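Transcription factor tau subunit sfc1 (Schizosaccharomyces pombe, PDB 4BJJ) forms part of the TFIIIC tauA module, which binds box A promoter DNA of tRNA genes, and helps connect tauA to tauB in RNA polymerase III transcription. Local coordinates at residues Asp10-Leu15 against Arg94-Phe99; Ala52-Asn57 against Phe99-Met104. The protein carries 3 engineered substitutions. All blocks are in the same frame, centred on the assembly; numbering follows the deposited sequence.

Contact 1 of 2, residues Asp10-Leu15 against Arg94-Phe99; sequences DNEYAL and RIRQVF
E12 and R96 join the parallel strands 12-18 and 88-100 by a salt bridge, on the face of the sheet that carries E12 and A14. E12 CB and CG each lie 3.9 Å from R96 CG. Further out, E12 CD comes within 3.4 Å of that same R96 CG and OE1 also lies against it, so the glutamate runs along the arginine's aliphatic part before reaching its charge. R96 bends at both chi2 and chi3 and folds its guanidinium back, bringing NH1 to 2.6 Å from E12 OE2. NH1 meets the syn side of OE2, 28° out of the carboxylate plane, while OE2 lies in the guanidinium plane; the two flat groups stand 78° apart. R94 lays its NH2 over one face of this guanidinium. The backbones are joined by Y13 N to R94 O at 2.9 Å and R96 N to Y13 O at 2.9 Å. L15 N then takes Q97 O, at 2.8 Å, and not R96 O, because the backbone turns at R96 (psi -27°) and inserts an extra residue, a beta bulge; F99 N to L15 O closes the run. On the opposite face, L15, I95 and V98 form the apolar part, L15 CB packing 3.4 Å from I95 CG2. A water reinforces the weak bond between R94 N and N11 O. Residues 13-15 are paired along both edges, since they also pair antiparallel with a strand of the partner protein chain, as expected of the sfc7-interacting, triple-barrel part of sfc1. E12 probably offsets the charge of R96 and, more weakly, that of R94 lying over it.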
loop_
_atom_site.group_PDB
_atom_site.type_symbol
_atom_site.label_atom_id
_atom_site.label_comp_id
_atom_site.label_asym_id
_atom_site.label_seq_id
_atom_site.Cartn_x
_atom_site.Cartn_y
_atom_site.Cartn_z
ATOM N N ASP A 10 10.637 -10.959 4.999
ATOM C CA ASP A 10 11.682 -9.933 5.019
ATOM C C ASP A 10 11.548 -8.905 3.928
ATOM O O ASP A 10 12.221 -7.890 3.955
ATOM C CB ASP A 10 13.032 -10.603 4.756
ATOM C CG ASP A 10 13.744 -10.977 6.010
ATOM O OD1 ASP A 10 13.167 -10.785 7.100
ATOM O OD2 ASP A 10 14.886 -11.469 5.902
ATOM N N ASN A 11 10.741 -9.200 2.929
ATOM C CA ASN A 11 10.626 -8.320 1.792
ATOM C C ASN A 11 9.995 -7.005 2.210
ATOM O O ASN A 11 9.109 -6.970 3.067
ATOM C CB ASN A 11 9.780 -8.978 0.707
ATOM C CG ASN A 11 10.258 -10.375 0.359
ATOM O OD1 ASN A 11 11.436 -10.613 0.179
ATOM N ND2 ASN A 11 9.331 -11.305 0.283
ATOM N N GLU A 12 10.449 -5.926 1.591
ATOM C CA GLU A 12 9.934 -4.615 1.897
ATOM C C GLU A 12 9.648 -3.811 0.638
ATOM O O GLU A 12 10.237 -4.041 -0.410
ATOM C CB GLU A 12 10.924 -3.899 2.792
ATOM C CG GLU A 12 11.127 -4.581 4.144
ATOM C CD GLU A 12 11.984 -3.753 5.086
ATOM O OE1 GLU A 12 12.882 -3.049 4.573
ATOM O OE2 GLU A 12 11.741 -3.778 6.326
ATOM N N TYR A 13 8.721 -2.862 0.753
ATOM C CA TYR A 13 8.297 -2.061 -0.387
ATOM C C TYR A 13 8.083 -0.613 -0.005
ATOM O O TYR A 13 7.878 -0.297 1.167
ATOM C CB TYR A 13 6.971 -2.567 -0.937
ATOM C CG TYR A 13 7.011 -3.951 -1.491
ATOM C CD1 TYR A 13 6.995 -5.056 -0.658
ATOM C CD2 TYR A 13 7.049 -4.154 -2.851
ATOM C CE1 TYR A 13 7.031 -6.325 -1.182
ATOM C CE2 TYR A 13 7.067 -5.385 -3.374
ATOM C CZ TYR A 13 7.054 -6.477 -2.550
ATOM O OH TYR A 13 7.079 -7.724 -3.128
ATOM N N ALA A 14 8.098 0.252 -1.018
ATOM C CA ALA A 14 7.575 1.609 -0.881
ATOM C C ALA A 14 6.226 1.720 -1.585
ATOM O O ALA A 14 5.968 1.037 -2.568
ATOM C CB ALA A 14 8.543 2.599 -1.492
ATOM N N LEU A 15 5.380 2.618 -1.120
ATOM C CA LEU A 15 4.041 2.717 -1.685
ATOM C C LEU A 15 3.790 4.141 -2.097
ATOM O O LEU A 15 4.013 5.049 -1.332
ATOM C CB LEU A 15 3.004 2.267 -0.661
ATOM C CG LEU A 15 1.534 2.576 -0.966
ATOM C CD1 LEU A 15 1.056 1.725 -2.122
ATOM C CD2 LEU A 15 0.678 2.365 0.282
ATOM N N ARG A 94 6.209 -5.937 4.447
ATOM C CA ARG A 94 6.001 -4.606 4.986
ATOM C C ARG A 94 6.195 -3.516 3.920
ATOM O O ARG A 94 7.072 -3.591 3.086
ATOM C CB ARG A 94 6.920 -4.358 6.168
ATOM C CG ARG A 94 6.706 -5.326 7.292
ATOM C CD ARG A 94 7.588 -4.996 8.485
ATOM N NE ARG A 94 7.375 -3.639 8.985
ATOM C CZ ARG A 94 8.139 -3.038 9.904
ATOM N NH1 ARG A 94 9.180 -3.676 10.413
ATOM N NH2 ARG A 94 7.863 -1.794 10.316
ATOM N N ILE A 95 5.299 -2.543 3.941
ATOM C CA ILE A 95 5.423 -1.329 3.185
ATOM C C ILE A 95 6.080 -0.347 4.187
ATOM O O ILE A 95 5.452 0.085 5.157
ATOM C CB ILE A 95 4.026 -0.852 2.724
ATOM C CG1 ILE A 95 3.401 -1.876 1.783
ATOM C CG2 ILE A 95 4.085 0.494 2.033
ATOM C CD1 ILE A 95 1.903 -1.647 1.505
ATOM N N ARG A 96 7.353 -0.021 3.968
ATOM C CA ARG A 96 8.119 0.749 4.952
ATOM C C ARG A 96 7.937 2.250 4.801
ATOM O O ARG A 96 8.076 2.973 5.776
ATOM C CB ARG A 96 9.609 0.408 4.901
ATOM C CG ARG A 96 9.971 -1.017 5.304
ATOM C CD ARG A 96 9.379 -1.463 6.611
ATOM N NE ARG A 96 9.784 -0.678 7.772
ATOM C CZ ARG A 96 10.880 -0.918 8.497
ATOM N NH1 ARG A 96 11.714 -1.888 8.169
ATOM N NH2 ARG A 96 11.166 -0.155 9.534
ATOM N N GLN A 97 7.640 2.711 3.594
ATOM C CA GLN A 97 7.367 4.124 3.359
ATOM C C GLN A 97 6.254 4.380 2.346
ATOM O O GLN A 97 6.032 3.608 1.420
ATOM C CB GLN A 97 8.633 4.900 2.941
ATOM C CG GLN A 97 8.876 6.055 3.919
ATOM C CD GLN A 97 10.150 6.824 3.673
ATOM O OE1 GLN A 97 10.466 7.190 2.551
ATOM N NE2 GLN A 97 10.864 7.118 4.738
ATOM N N VAL A 98 5.572 5.500 2.531
ATOM C CA VAL A 98 4.456 5.871 1.695
ATOM C C VAL A 98 4.656 7.279 1.175
ATOM O O VAL A 98 4.980 8.175 1.938
ATOM C CB VAL A 98 3.130 5.827 2.488
ATOM C CG1 VAL A 98 1.974 5.883 1.552
ATOM C CG2 VAL A 98 3.046 4.565 3.276
ATOM N N PHE A 99 4.456 7.461 -0.121
ATOM C CA PHE A 99 4.340 8.786 -0.717
ATOM C C PHE A 99 2.848 9.096 -0.885
ATOM O O PHE A 99 2.135 8.447 -1.661
ATOM C CB PHE A 99 5.068 8.828 -2.062
ATOM C CG PHE A 99 6.548 8.544 -1.969
ATOM C CD1 PHE A 99 7.016 7.236 -1.893
ATOM C CD2 PHE A 99 7.475 9.596 -1.962
ATOM C CE1 PHE A 99 8.365 6.977 -1.821
ATOM C CE2 PHE A 99 8.838 9.343 -1.888
ATOM C CZ PHE A 99 9.285 8.032 -1.826
HETATM O O HOH W 1 8.937 -7.294 5.505
#

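Contact 2 of 2, residues Ala52-Asn57 against Phe99-Met104; sequences ALLELN and FLFRDM
In what is probably the triple-barrel fold, where strand 88-100 runs out into a type II turn, F101 to M104, two aromatic side chains reach across to the 52-57 segment: F99, near the strand end, and F101, just after it. The joint is apolar. Both point toward residues 52-57 and meet three side chains there, A52, L54 and L56. In L54, CB and the CD2 branch do the touching; a chi1 of -174° turns CG away from the backbone N, which lets CD2 reach both rings. CB lies 3.6 Å from F99 CD2, CD2 of L54 sits over one face of F99, and this same methyl is 4.0 Å from F101 CE2. L54 and F99 cross at about a right angle. A52 CB touches F99 at CZ, 4.2 Å away, while L53 N comes to the edge of that ring, in its plane. For F101, L54 O approaches the edge at CZ, 3.6 Å off. Around this patch, A70 and V72 of strand 68-73, I16 and helix 35-47 contribute further packing. L56 meets the F101 ring over its face in a CH-pi contact, CB standing 3.8 Å from the ring centroid, 26° off the normal, with CD2 of L56 3.8 Å from F101 CD1.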
loop_
_atom_site.group_PDB
_atom_site.type_symbol
_atom_site.label_atom_id
_atom_site.label_comp_id
_atom_site.label_asym_id
_atom_site.label_seq_id
_atom_site.Cartn_x
_atom_site.Cartn_y
_atom_site.Cartn_z
ATOM N N ALA A 52 13.759 11.361 1.272
ATOM C CA ALA A 52 12.798 10.873 0.291
ATOM C C ALA A 52 11.929 11.992 -0.251
ATOM O O ALA A 52 11.488 12.858 0.474
ATOM C CB ALA A 52 11.934 9.791 0.904
ATOM N N LEU A 53 11.658 11.925 -1.538
ATOM C CA LEU A 53 11.086 13.037 -2.265
ATOM C C LEU A 53 10.458 12.494 -3.552
ATOM O O LEU A 53 11.019 11.647 -4.222
ATOM C CB LEU A 53 12.209 14.051 -2.597
ATOM C CG LEU A 53 11.796 15.365 -3.244
ATOM C CD1 LEU A 53 12.743 16.458 -2.851
ATOM C CD2 LEU A 53 11.739 15.247 -4.756
ATOM N N LEU A 54 9.303 13.014 -3.916
ATOM C CA LEU A 54 8.695 12.666 -5.179
ATOM C C LEU A 54 7.709 13.757 -5.563
ATOM O O LEU A 54 6.988 14.290 -4.728
ATOM C CB LEU A 54 8.010 11.305 -5.065
ATOM C CG LEU A 54 7.407 10.657 -6.303
ATOM C CD1 LEU A 54 8.437 10.377 -7.361
ATOM C CD2 LEU A 54 6.716 9.356 -5.884
ATOM N N GLU A 55 7.671 14.063 -6.847
ATOM C CA GLU A 55 6.867 15.151 -7.358
ATOM C C GLU A 55 5.801 14.652 -8.360
ATOM O O GLU A 55 6.065 13.777 -9.173
ATOM C CB GLU A 55 7.809 16.146 -8.021
ATOM C CG GLU A 55 7.241 17.519 -8.209
ATOM C CD GLU A 55 8.279 18.484 -8.712
ATOM O OE1 GLU A 55 8.996 19.049 -7.869
ATOM O OE2 GLU A 55 8.380 18.671 -9.944
ATOM N N LEU A 56 4.595 15.206 -8.269
ATOM C CA LEU A 56 3.487 14.801 -9.125
ATOM C C LEU A 56 3.043 15.939 -10.033
ATOM O O LEU A 56 2.814 17.082 -9.596
ATOM C CB LEU A 56 2.302 14.335 -8.277
ATOM C CG LEU A 56 1.026 13.922 -9.029
ATOM C CD1 LEU A 56 1.206 12.608 -9.762
ATOM C CD2 LEU A 56 -0.118 13.827 -8.058
ATOM N N ASN A 57 2.918 15.599 -11.304
ATOM C CA ASN A 57 2.469 16.536 -12.325
ATOM C C ASN A 57 1.373 15.910 -13.196
ATOM O O ASN A 57 1.662 15.238 -14.185
ATOM C CB ASN A 57 3.665 16.935 -13.195
ATOM C CG ASN A 57 3.366 18.098 -14.079
ATOM O OD1 ASN A 57 2.293 18.680 -14.021
ATOM N ND2 ASN A 57 4.312 18.448 -14.907
ATOM N N PHE A 99 4.456 7.461 -0.121
ATOM C CA PHE A 99 4.340 8.786 -0.717
ATOM C C PHE A 99 2.848 9.096 -0.885
ATOM O O PHE A 99 2.135 8.447 -1.661
ATOM C CB PHE A 99 5.068 8.828 -2.062
ATOM C CG PHE A 99 6.548 8.544 -1.969
ATOM C CD1 PHE A 99 7.016 7.236 -1.893
ATOM C CD2 PHE A 99 7.475 9.596 -1.962
ATOM C CE1 PHE A 99 8.365 6.977 -1.821
ATOM C CE2 PHE A 99 8.838 9.343 -1.888
ATOM C CZ PHE A 99 9.285 8.032 -1.826
ATOM N N LEU A 100 2.392 10.079 -0.126
ATOM C CA LEU A 100 0.980 10.423 -0.024
ATOM C C LEU A 100 0.651 11.592 -0.929
ATOM O O LEU A 100 1.019 12.732 -0.659
ATOM C CB LEU A 100 0.630 10.785 1.419
ATOM C CG LEU A 100 0.907 9.696 2.467
ATOM C CD1 LEU A 100 1.145 10.312 3.826
ATOM C CD2 LEU A 100 -0.198 8.695 2.577
ATOM N N PHE A 101 -0.037 11.288 -2.016
ATOM C CA PHE A 101 -0.559 12.309 -2.893
ATOM C C PHE A 101 -2.071 12.454 -2.721
ATOM O O PHE A 101 -2.579 13.558 -2.823
ATOM C CB PHE A 101 -0.211 12.005 -4.344
ATOM C CG PHE A 101 1.199 12.263 -4.681
ATOM C CD1 PHE A 101 1.693 13.551 -4.684
ATOM C CD2 PHE A 101 2.037 11.224 -5.001
ATOM C CE1 PHE A 101 3.002 13.794 -5.000
ATOM C CE2 PHE A 101 3.353 11.470 -5.319
ATOM C CZ PHE A 101 3.836 12.768 -5.329
ATOM N N ARG A 102 -2.793 11.358 -2.464
ATOM C CA ARG A 102 -4.239 11.469 -2.188
ATOM C C ARG A 102 -4.458 12.194 -0.889
ATOM O O ARG A 102 -3.618 12.131 0.004
ATOM C CB ARG A 102 -4.905 10.101 -2.098
ATOM C CG ARG A 102 -4.638 9.259 -3.297
ATOM C CD ARG A 102 -5.581 8.117 -3.404
ATOM N NE ARG A 102 -5.157 6.980 -2.611
ATOM C CZ ARG A 102 -4.448 5.951 -3.068
ATOM N NH1 ARG A 102 -4.034 5.905 -4.333
ATOM N NH2 ARG A 102 -4.157 4.952 -2.244
ATOM N N ASP A 103 -5.568 12.909 -0.809
ATOM C CA ASP A 103 -6.003 13.544 0.435
ATOM C C ASP A 103 -5.270 14.853 0.772
ATOM O O ASP A 103 -5.564 15.499 1.783
ATOM C CB ASP A 103 -5.932 12.565 1.613
ATOM C CG ASP A 103 -6.658 13.082 2.841
ATOM O OD1 ASP A 103 -7.903 13.225 2.786
ATOM O OD2 ASP A 103 -5.976 13.357 3.852
ATOM N N MET A 104 -4.325 15.253 -0.068
ATOM C CA MET A 104 -3.831 16.611 0.007
ATOM C C MET A 104 -4.972 17.462 -0.545
ATOM O O MET A 104 -5.834 16.944 -1.260
ATOM C CB MET A 104 -2.554 16.784 -0.809
ATOM C CG MET A 104 -1.516 15.704 -0.553
ATOM S SD MET A 104 0.043 16.034 -1.404
ATOM C CE MET A 104 0.661 17.395 -0.417
#

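F99 is shared by the two contacts, whose centres are 15 Å apart: its backbone serves contact 1 and its ring contact 2. The ring also comes back to contact 1, with F99 CE1 4.4 Å from A14 CB. A second junction is Q97 OE1, 3.4 Å from A52 CB. Helix 35-47 lies against both contacts: A14 touches C42 and S45, while A52 and F99 also touch S45. A bound mercury ion lies nearby, about 6 Å from the side chain of A14 and about 8 Å from that of F99. Pairing with the partner chain involves contact 1, and R102 beyond F101 forms a salt bridge to that chain.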